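Local coordinates for protein tryptophan halogenase superfamily (Brevundimonas sp. BAL3, PDB 6FRL) that is a flavin-dependent halogenase that prefers bromination over chlorination of its substrates, at residues I231-W242 against R325-K335; R273-I281 against A305-G313. One frame throughout, in Å; residues are numbered along the deposited sequence.

Interaction 1. Residues I231-W242 against R325-K335; sequences IGEALGVGFEDW and RPGRRSQAWAK
The guanidinium of Arg-329 lies between Ile-231 CG2 and Gly-232 CA on one face and Phe-239 CD1 on the other. At its edge NH1 donates to Val-237 O (3.0 Å), meeting that oxygen from above the carbonyl plane, while NE is taken by Ser-343 O. Bends at chi2 and chi3 fold the chain so that its CD rests on Val-237 CG1 at 3.5 Å. The Phe-239 ring lays one face on the Arg-328 peptide and turns its edge to the carbonyls of Arg-325 and Pro-326. Its CD2 sits 4.0 Å above the Arg-325 guanidinium, the two planes 34° apart. That guanidinium sends NE into a salt bridge with Asp-241 OD2 (2.7 Å). One face of the Trp-242 indole lies over Gly-327 CA, which is 3.6 Å from Trp-242 CE3. The missing side chain of Gly-327 makes room for Phe-239 and the Glu-240 carbonyl, and its phi of 152° is readily reached only by this residue.

These side chains are carried largely by strands 239-241 and 327-329, which pair antiparallel and form two of three strands of a small sheet completed by 345-346. Beyond it, helix 229-234 and the turn after it pack against strand 333-334, at the margin of the Rossmann-like sheet. Glu-240 and Arg-328 are the hydrogen-bonded pair between strands 239-241 and 327-329. On their face Glu-240 CG lies over the Arg-328 guanidinium, and the bent glutamate brings OE1 to Ser-330 OG at 2.7 Å, using its anti lone pair. Further along, Ala-334, small enough to admit branched neighbours, receives Val-237 CG2 (3.6 Å) and Ile-231 CD1.

Interaction 2. Residues R273-I281 against A305-G313; sequences RSAGWQWGI and AELMPHLLG
Gln-278 OE1 is gripped by two nitrogens of Arg-273, NE and NH2, though the NH2 separation is doubtfully short, while NE2 of the same amide crosses to His-310 O at 2.7 Å. Both donors approach side-on with the oxygen close to the guanidinium plane, and NE, at 3.0 Å from OE1, arrives nearly along the C=O axis. Glutamine suits this place because it can accept at one end and donate at the other. Its chain is extended, with CG opposite the backbone N (chi1 174°), and carries the amide from the strand to the His-310 carbonyl, which it meets from above the carbonyl plane.

Arg-273 is bent at chi2, and His-310 ND1 lies over one face of its guanidinium, 3.6 Å above the plane and off-centre, with NH2 3.4 Å from His-310 CB. The two planes are 33° apart. The imidazole is itself held, since ND1 donates to Glu-306 O, nearly straight and in the ring plane. Glu-306, on helix 300-307, sends its extended chain to the turn, where Ser-274 OG meets Glu-306 OE2 at 2.8 Å from above the carboxylate plane, with a weak bond from Ser-274 N to the same oxygen. Serine, short and carrying a hydroxyl, fits this tight turn. At the other end Leu-312 CD1 sits 3.6 Å from Gly-280 CA, where the bare backbone leaves room for the methyl.

Around the turn Arg-273 N bonds Gly-276 O, joining strands 268-273 and 276-282. The arrangement is that of a beta-hairpin whose turn and second strand receive helix 300-307 and the chain that follows it, an alpha-on-beta packing on the larger mixed sheet.

Interaction 2 is nested in the loop of chain that interaction 1 closes, yet the two do not touch: their centres lie about 32 Å apart and their nearest atoms about 10 Å. Interaction 1 borders the Rossmann-like sheet, whose strand 13-17 leads into a glycine-rich turn that probably binds the flavin, whereas interaction 2 belongs to the seven-stranded sheet. Both have partners in the loop after strand 345-346. Trp-242 of 231-242 packs on Leu-347, and Trp-277 of 273-281 bonds Glu-348 through its indole nitrogen and touches Leu-350. The segment around Glu-348 probably lies near the active site, as in related halogenases.

Interaction 1. Residues I231-W242 against R325-K335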
loop_
_atom_site.group_PDB
_atom_site.type_symbol
_atom_site.label_atom_id
_atom_site.label_comp_id
_atom_site.label_asym_id
_atom_site.label_seq_id
_atom_site.Cartn_x
_atom_site.Cartn_y
_atom_site.Cartn_z
ATOM N N ILE B 231 -12.518 21.119 -19.098
ATOM C CA ILE B 231 -12.622 19.653 -19.113
ATOM C C ILE B 231 -13.986 19.215 -19.666
ATOM O O ILE B 231 -14.067 18.240 -20.410
ATOM C CB ILE B 231 -12.340 19.032 -17.698
ATOM C CG1 ILE B 231 -12.012 17.529 -17.778
ATOM C CG2 ILE B 231 -13.478 19.284 -16.733
ATOM C CD1 ILE B 231 -10.688 17.188 -18.442
ATOM N N GLY B 232 -15.038 19.969 -19.344
ATOM C CA GLY B 232 -16.422 19.596 -19.680
ATOM C C GLY B 232 -16.973 20.251 -20.928
ATOM O O GLY B 232 -17.313 19.545 -21.861
ATOM N N GLU B 233 -17.059 21.589 -20.935
ATOM C CA GLU B 233 -17.675 22.367 -22.029
ATOM C C GLU B 233 -16.800 22.373 -23.264
ATOM O O GLU B 233 -17.247 22.026 -24.328
ATOM C CB GLU B 233 -17.994 23.810 -21.618
ATOM C CG GLU B 233 -19.180 23.970 -20.656
ATOM C CD GLU B 233 -19.423 25.442 -20.225
ATOM O OE1 GLU B 233 -18.604 26.359 -20.523
ATOM O OE2 GLU B 233 -20.451 25.701 -19.564
ATOM N N ALA B 234 -15.540 22.729 -23.117
ATOM C CA ALA B 234 -14.618 22.763 -24.255
ATOM C C ALA B 234 -14.250 21.386 -24.810
ATOM O O ALA B 234 -14.285 21.184 -26.026
ATOM C CB ALA B 234 -13.343 23.525 -23.876
ATOM N N LEU B 235 -13.853 20.457 -23.921
ATOM C CA LEU B 235 -13.321 19.118 -24.305
ATOM C C LEU B 235 -14.361 17.983 -24.293
ATOM O O LEU B 235 -14.053 16.858 -24.691
ATOM C CB LEU B 235 -12.146 18.736 -23.407
ATOM C CG LEU B 235 -10.915 19.619 -23.619
ATOM C CD1 LEU B 235 -9.836 19.288 -22.608
ATOM C CD2 LEU B 235 -10.369 19.547 -25.052
ATOM N N GLY B 236 -15.568 18.264 -23.829
ATOM C CA GLY B 236 -16.657 17.289 -23.864
ATOM C C GLY B 236 -16.567 16.070 -22.960
ATOM O O GLY B 236 -17.267 15.085 -23.207
ATOM N N VAL B 237 -15.727 16.106 -21.924
ATOM C CA VAL B 237 -15.639 14.986 -20.979
ATOM C C VAL B 237 -16.932 14.856 -20.141
ATOM O O VAL B 237 -17.437 15.838 -19.581
ATOM C CB VAL B 237 -14.387 15.092 -20.062
ATOM C CG1 VAL B 237 -14.389 13.991 -19.007
ATOM C CG2 VAL B 237 -13.126 14.985 -20.893
ATOM N N GLY B 238 -17.443 13.633 -20.044
ATOM C CA GLY B 238 -18.710 13.357 -19.333
ATOM C C GLY B 238 -18.632 13.201 -17.817
ATOM O O GLY B 238 -17.569 13.297 -17.223
ATOM N N PHE B 239 -19.784 12.940 -17.216
ATOM C CA PHE B 239 -19.965 12.893 -15.762
ATOM C C PHE B 239 -20.601 11.566 -15.298
ATOM O O PHE B 239 -21.683 11.224 -15.780
ATOM C CB PHE B 239 -20.861 14.063 -15.313
ATOM C CG PHE B 239 -20.739 14.373 -13.853
ATOM C CD1 PHE B 239 -19.661 15.094 -13.381
ATOM C CD2 PHE B 239 -21.687 13.931 -12.954
ATOM C CE1 PHE B 239 -19.525 15.376 -12.031
ATOM C CE2 PHE B 239 -21.552 14.200 -11.576
ATOM C CZ PHE B 239 -20.455 14.923 -11.121
ATOM N N GLU B 240 -19.944 10.842 -14.378
ATOM C CA GLU B 240 -20.554 9.653 -13.760
ATOM C C GLU B 240 -21.353 10.099 -12.555
ATOM O O GLU B 240 -20.761 10.459 -11.515
ATOM C CB GLU B 240 -19.536 8.586 -13.275
ATOM C CG GLU B 240 -18.360 8.266 -14.181
ATOM C CD GLU B 240 -18.734 7.513 -15.415
ATOM O OE1 GLU B 240 -18.557 8.066 -16.510
ATOM O OE2 GLU B 240 -19.181 6.357 -15.266
ATOM N N ASP B 241 -22.679 10.048 -12.670
ATOM C CA ASP B 241 -23.561 10.473 -11.582
ATOM C C ASP B 241 -23.650 9.383 -10.524
ATOM O O ASP B 241 -23.728 8.210 -10.867
ATOM C CB ASP B 241 -24.968 10.807 -12.079
ATOM C CG ASP B 241 -25.619 11.882 -11.236
ATOM O OD1 ASP B 241 -26.278 11.524 -10.225
ATOM O OD2 ASP B 241 -25.426 13.090 -11.545
ATOM N N TRP B 242 -23.615 9.790 -9.256
ATOM C CA TRP B 242 -23.644 8.869 -8.118
ATOM C C TRP B 242 -24.836 9.101 -7.151
ATOM O O TRP B 242 -24.848 8.516 -6.045
ATOM C CB TRP B 242 -22.299 8.932 -7.357
ATOM C CG TRP B 242 -21.119 8.223 -8.032
ATOM C CD1 TRP B 242 -21.161 7.295 -9.034
ATOM C CD2 TRP B 242 -19.749 8.385 -7.708
ATOM N NE1 TRP B 242 -19.891 6.871 -9.364
ATOM C CE2 TRP B 242 -19.004 7.533 -8.570
ATOM C CE3 TRP B 242 -19.066 9.177 -6.788
ATOM C CZ2 TRP B 242 -17.614 7.442 -8.516
ATOM C CZ3 TRP B 242 -17.672 9.090 -6.742
ATOM C CH2 TRP B 242 -16.966 8.222 -7.595
ATOM N N ARG B 325 -24.440 17.542 -6.580
ATOM C CA ARG B 325 -24.553 16.496 -7.557
ATOM C C ARG B 325 -23.353 15.540 -7.412
ATOM O O ARG B 325 -22.340 15.709 -8.051
ATOM C CB ARG B 325 -24.684 17.116 -8.930
ATOM C CG ARG B 325 -25.071 16.089 -9.973
ATOM C CD ARG B 325 -24.810 16.627 -11.363
ATOM N NE ARG B 325 -25.250 15.695 -12.391
ATOM C CZ ARG B 325 -25.169 15.929 -13.692
ATOM N NH1 ARG B 325 -25.628 15.015 -14.542
ATOM N NH2 ARG B 325 -24.623 17.061 -14.147
ATOM N N PRO B 326 -23.479 14.532 -6.535
ATOM C CA PRO B 326 -22.411 13.587 -6.234
ATOM C C PRO B 326 -21.953 12.803 -7.441
ATOM O O PRO B 326 -22.788 12.294 -8.202
ATOM C CB PRO B 326 -23.059 12.606 -5.266
ATOM C CG PRO B 326 -24.270 13.269 -4.754
ATOM C CD PRO B 326 -24.721 14.199 -5.814
ATOM N N GLY B 327 -20.651 12.673 -7.613
ATOM C CA GLY B 327 -20.137 11.939 -8.755
ATOM C C GLY B 327 -18.789 12.432 -9.173
ATOM O O GLY B 327 -18.218 13.309 -8.522
ATOM N N ARG B 328 -18.280 11.875 -10.264
ATOM C CA ARG B 328 -16.970 12.239 -10.754
ATOM C C ARG B 328 -16.980 12.427 -12.262
ATOM O O ARG B 328 -17.691 11.738 -13.001
ATOM C CB ARG B 328 -15.912 11.183 -10.352
ATOM C CG ARG B 328 -15.961 9.909 -11.167
ATOM C CD ARG B 328 -14.938 8.890 -10.720
ATOM N NE ARG B 328 -15.066 7.710 -11.541
ATOM C CZ ARG B 328 -14.646 7.602 -12.800
ATOM N NH1 ARG B 328 -14.025 8.606 -13.427
ATOM N NH2 ARG B 328 -14.857 6.468 -13.463
ATOM N N ARG B 329 -16.168 13.383 -12.698
ATOM C CA ARG B 329 -15.785 13.578 -14.100
ATOM C C ARG B 329 -15.241 12.248 -14.657
ATOM O O ARG B 329 -14.454 11.588 -13.995
ATOM C CB ARG B 329 -14.709 14.677 -14.122
ATOM C CG ARG B 329 -14.230 15.147 -15.484
ATOM C CD ARG B 329 -15.331 15.862 -16.223
ATOM N NE ARG B 329 -15.942 16.967 -15.505
ATOM C CZ ARG B 329 -17.091 17.543 -15.859
ATOM N NH1 ARG B 329 -17.809 17.116 -16.928
ATOM N NH2 ARG B 329 -17.530 18.562 -15.130
ATOM N N SER B 330 -15.650 11.849 -15.852
ATOM C CA SER B 330 -15.323 10.505 -16.362
ATOM C C SER B 330 -13.830 10.232 -16.526
ATOM O O SER B 330 -13.361 9.121 -16.304
ATOM C CB SER B 330 -16.060 10.255 -17.692
ATOM O OG SER B 330 -17.458 10.334 -17.477
ATOM N N GLN B 331 -13.094 11.249 -16.968
ATOM C CA GLN B 331 -11.649 11.240 -16.928
ATOM C C GLN B 331 -11.245 12.620 -16.410
ATOM O O GLN B 331 -11.750 13.616 -16.865
ATOM C CB GLN B 331 -11.047 10.837 -18.287
ATOM C CG GLN B 331 -10.864 11.886 -19.362
ATOM C CD GLN B 331 -10.443 11.240 -20.702
ATOM O OE1 GLN B 331 -11.265 10.576 -21.320
ATOM N NE2 GLN B 331 -9.172 11.414 -21.135
ATOM N N ALA B 332 -10.389 12.677 -15.408
ATOM C CA ALA B 332 -10.038 13.957 -14.813
ATOM C C ALA B 332 -9.017 14.715 -15.658
ATOM O O ALA B 332 -8.911 15.940 -15.535
ATOM C CB ALA B 332 -9.531 13.790 -13.369
ATOM N N TRP B 333 -8.282 13.979 -16.487
ATOM C CA TRP B 333 -7.299 14.514 -17.435
ATOM C C TRP B 333 -7.656 14.071 -18.869
ATOM O O TRP B 333 -7.744 12.857 -19.170
ATOM C CB TRP B 333 -5.907 13.996 -17.080
ATOM C CG TRP B 333 -4.713 14.558 -17.811
ATOM C CD1 TRP B 333 -4.679 15.177 -19.030
ATOM C CD2 TRP B 333 -3.361 14.480 -17.381
ATOM N NE1 TRP B 333 -3.399 15.499 -19.382
ATOM C CE2 TRP B 333 -2.560 15.089 -18.389
ATOM C CE3 TRP B 333 -2.743 13.950 -16.250
ATOM C CZ2 TRP B 333 -1.175 15.179 -18.295
ATOM C CZ3 TRP B 333 -1.365 14.046 -16.133
ATOM C CH2 TRP B 333 -0.587 14.662 -17.156
ATOM N N ALA B 334 -7.872 15.063 -19.740
ATOM C CA ALA B 334 -8.077 14.822 -21.165
ATOM C C ALA B 334 -7.188 15.777 -21.965
ATOM O O ALA B 334 -7.088 16.948 -21.647
ATOM C CB ALA B 334 -9.539 15.033 -21.521
ATOM N N LYS B 335 -6.561 15.263 -23.009
ATOM C CA LYS B 335 -5.664 16.042 -23.856
ATOM C C LYS B 335 -4.598 16.776 -23.020
ATOM O O LYS B 335 -3.751 16.112 -22.423
ATOM C CB LYS B 335 -6.464 16.912 -24.835
ATOM C CG LYS B 335 -7.166 16.060 -25.900
ATOM C CD LYS B 335 -8.229 16.793 -26.684
ATOM C CE LYS B 335 -9.101 15.825 -27.492
ATOM N NZ LYS B 335 -8.270 15.109 -28.502
#

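Interaction 2. Residues R273-I281 against A305-G313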
loop_
_atom_site.group_PDB
_atom_site.type_symbol
_atom_site.label_atom_id
_atom_site.label_comp_id
_atom_site.label_asym_id
_atom_site.label_seq_id
_atom_site.Cartn_x
_atom_site.Cartn_y
_atom_site.Cartn_z
ATOM N N ARG B 273 -30.236 14.753 11.296
ATOM C CA ARG B 273 -31.600 15.305 11.431
ATOM C C ARG B 273 -32.580 14.395 10.680
ATOM O O ARG B 273 -32.226 13.258 10.356
ATOM C CB ARG B 273 -31.653 16.781 10.943
ATOM C CG ARG B 273 -30.660 17.741 11.592
ATOM C CD ARG B 273 -30.936 17.953 13.057
ATOM N NE ARG B 273 -30.167 19.081 13.591
ATOM C CZ ARG B 273 -29.969 19.313 14.891
ATOM N NH1 ARG B 273 -30.493 18.520 15.836
ATOM N NH2 ARG B 273 -29.273 20.380 15.283
ATOM N N SER B 274 -33.796 14.872 10.415
ATOM C CA SER B 274 -34.884 14.030 9.861
ATOM C C SER B 274 -34.620 13.466 8.479
ATOM O O SER B 274 -35.104 12.374 8.178
ATOM C CB SER B 274 -36.245 14.799 9.845
ATOM O OG SER B 274 -36.360 15.700 8.757
ATOM N N ALA B 275 -33.882 14.195 7.639
ATOM C CA ALA B 275 -33.666 13.747 6.246
ATOM C C ALA B 275 -32.342 14.195 5.658
ATOM O O ALA B 275 -32.274 14.619 4.496
ATOM C CB ALA B 275 -34.831 14.165 5.344
ATOM N N GLY B 276 -31.298 14.019 6.466
ATOM C CA GLY B 276 -29.937 14.474 6.165
ATOM C C GLY B 276 -29.210 14.838 7.439
ATOM O O GLY B 276 -29.498 14.279 8.499
ATOM N N TRP B 277 -28.294 15.799 7.356
ATOM C CA TRP B 277 -27.420 16.102 8.491
ATOM C C TRP B 277 -26.866 17.546 8.498
ATOM O O TRP B 277 -26.722 18.187 7.471
ATOM C CB TRP B 277 -26.270 15.059 8.540
ATOM C CG TRP B 277 -25.462 14.994 7.292
ATOM C CD1 TRP B 277 -25.712 14.229 6.194
ATOM C CD2 TRP B 277 -24.273 15.731 7.006
ATOM N NE1 TRP B 277 -24.744 14.445 5.220
ATOM C CE2 TRP B 277 -23.859 15.376 5.689
ATOM C CE3 TRP B 277 -23.523 16.670 7.718
ATOM C CZ2 TRP B 277 -22.727 15.910 5.089
ATOM C CZ3 TRP B 277 -22.392 17.202 7.115
ATOM C CH2 TRP B 277 -22.013 16.827 5.799
ATOM N N GLN B 278 -26.543 18.021 9.691
ATOM C CA GLN B 278 -26.070 19.364 9.926
ATOM C C GLN B 278 -24.576 19.362 10.282
ATOM O O GLN B 278 -24.101 18.522 11.057
ATOM C CB GLN B 278 -26.885 19.999 11.068
ATOM C CG GLN B 278 -26.427 21.381 11.564
ATOM C CD GLN B 278 -27.233 21.876 12.751
ATOM O OE1 GLN B 278 -28.215 21.257 13.156
ATOM N NE2 GLN B 278 -26.837 23.010 13.304
ATOM N N TRP B 279 -23.851 20.337 9.739
ATOM C CA TRP B 279 -22.451 20.525 10.065
ATOM C C TRP B 279 -22.227 21.791 10.927
ATOM O O TRP B 279 -23.044 22.737 10.932
ATOM C CB TRP B 279 -21.628 20.515 8.775
ATOM C CG TRP B 279 -21.519 21.804 7.976
ATOM C CD1 TRP B 279 -20.772 22.927 8.292
ATOM C CD2 TRP B 279 -22.077 22.047 6.677
ATOM N NE1 TRP B 279 -20.867 23.851 7.282
ATOM C CE2 TRP B 279 -21.660 23.346 6.279
ATOM C CE3 TRP B 279 -22.894 21.303 5.815
ATOM C CZ2 TRP B 279 -22.038 23.917 5.056
ATOM C CZ3 TRP B 279 -23.275 21.865 4.593
ATOM C CH2 TRP B 279 -22.838 23.168 4.224
ATOM N N GLY B 280 -21.118 21.780 11.652
ATOM C CA GLY B 280 -20.767 22.857 12.551
ATOM C C GLY B 280 -19.265 22.975 12.663
ATOM O O GLY B 280 -18.644 22.205 13.373
ATOM N N ILE B 281 -18.700 23.951 11.957
ATOM C CA ILE B 281 -17.270 24.086 11.796
ATOM C C ILE B 281 -16.816 25.353 12.527
ATOM O O ILE B 281 -17.091 26.463 12.085
ATOM C CB ILE B 281 -16.940 24.092 10.296
ATOM C CG1 ILE B 281 -17.298 22.693 9.725
ATOM C CG2 ILE B 281 -15.468 24.490 10.055
ATOM C CD1 ILE B 281 -16.995 22.477 8.256
ATOM N N ALA B 305 -36.174 25.095 8.953
ATOM C CA ALA B 305 -36.717 24.815 10.296
ATOM C C ALA B 305 -35.831 23.885 11.140
ATOM O O ALA B 305 -35.828 23.970 12.372
ATOM C CB ALA B 305 -38.131 24.237 10.189
ATOM N N GLU B 306 -35.111 22.986 10.485
ATOM C CA GLU B 306 -34.122 22.143 11.175
ATOM C C GLU B 306 -32.792 22.898 11.449
ATOM O O GLU B 306 -32.223 22.788 12.545
ATOM C CB GLU B 306 -33.867 20.864 10.361
ATOM C CG GLU B 306 -35.116 20.054 10.054
ATOM C CD GLU B 306 -34.841 18.605 9.726
ATOM O OE1 GLU B 306 -34.049 18.320 8.791
ATOM O OE2 GLU B 306 -35.436 17.750 10.414
ATOM N N LEU B 307 -32.336 23.673 10.459
ATOM C CA LEU B 307 -31.032 24.328 10.497
ATOM C C LEU B 307 -31.011 25.546 11.409
ATOM O O LEU B 307 -30.224 25.610 12.359
ATOM C CB LEU B 307 -30.622 24.734 9.072
ATOM C CG LEU B 307 -29.295 25.431 8.710
ATOM C CD1 LEU B 307 -28.028 24.743 9.222
ATOM C CD2 LEU B 307 -29.245 25.598 7.206
ATOM N N MET B 308 -31.916 26.492 11.148
ATOM C CA MET B 308 -31.809 27.867 11.705
ATOM C C MET B 308 -32.002 28.009 13.218
ATOM O O MET B 308 -31.412 28.909 13.799
ATOM C CB MET B 308 -32.706 28.830 10.930
ATOM C CG MET B 308 -32.311 28.976 9.441
ATOM S SD MET B 308 -30.622 29.575 9.080
ATOM C CE MET B 308 -30.657 31.113 9.980
ATOM N N PRO B 309 -32.782 27.120 13.865
ATOM C CA PRO B 309 -32.817 27.158 15.354
ATOM C C PRO B 309 -31.624 26.555 16.089
ATOM O O PRO B 309 -31.600 26.615 17.314
ATOM C CB PRO B 309 -34.074 26.333 15.718
ATOM C CG PRO B 309 -34.813 26.110 14.444
ATOM C CD PRO B 309 -33.834 26.244 13.311
ATOM N N HIS B 310 -30.665 25.954 15.368
ATOM C CA HIS B 310 -29.572 25.163 15.989
ATOM C C HIS B 310 -28.197 25.533 15.452
ATOM O O HIS B 310 -27.301 24.685 15.409
ATOM C CB HIS B 310 -29.806 23.652 15.770
ATOM C CG HIS B 310 -31.048 23.140 16.422
ATOM N ND1 HIS B 310 -32.092 22.586 15.704
ATOM C CD2 HIS B 310 -31.427 23.120 17.726
ATOM C CE1 HIS B 310 -33.056 22.244 16.540
ATOM N NE2 HIS B 310 -32.683 22.565 17.770
ATOM N N LEU B 311 -28.018 26.795 15.057
ATOM C CA LEU B 311 -26.710 27.282 14.612
ATOM C C LEU B 311 -25.748 27.467 15.786
ATOM O O LEU B 311 -26.159 27.614 16.915
ATOM C CB LEU B 311 -26.862 28.604 13.888
ATOM C CG LEU B 311 -27.781 28.650 12.675
ATOM C CD1 LEU B 311 -27.795 30.075 12.158
ATOM C CD2 LEU B 311 -27.325 27.687 11.588
ATOM N N LEU B 312 -24.455 27.487 15.504
ATOM C CA LEU B 312 -23.438 27.765 16.527
ATOM C C LEU B 312 -23.318 29.246 16.877
ATOM O O LEU B 312 -22.341 29.625 17.470
ATOM C CB LEU B 312 -22.069 27.208 16.075
ATOM C CG LEU B 312 -21.882 25.687 16.125
ATOM C CD1 LEU B 312 -20.717 25.279 15.245
ATOM C CD2 LEU B 312 -21.671 25.208 17.571
ATOM N N GLY B 313 -24.317 30.060 16.546
ATOM C CA GLY B 313 -24.292 31.516 16.764
ATOM C C GLY B 313 -25.310 32.325 15.954
ATOM O O GLY B 313 -26.219 31.772 15.354
#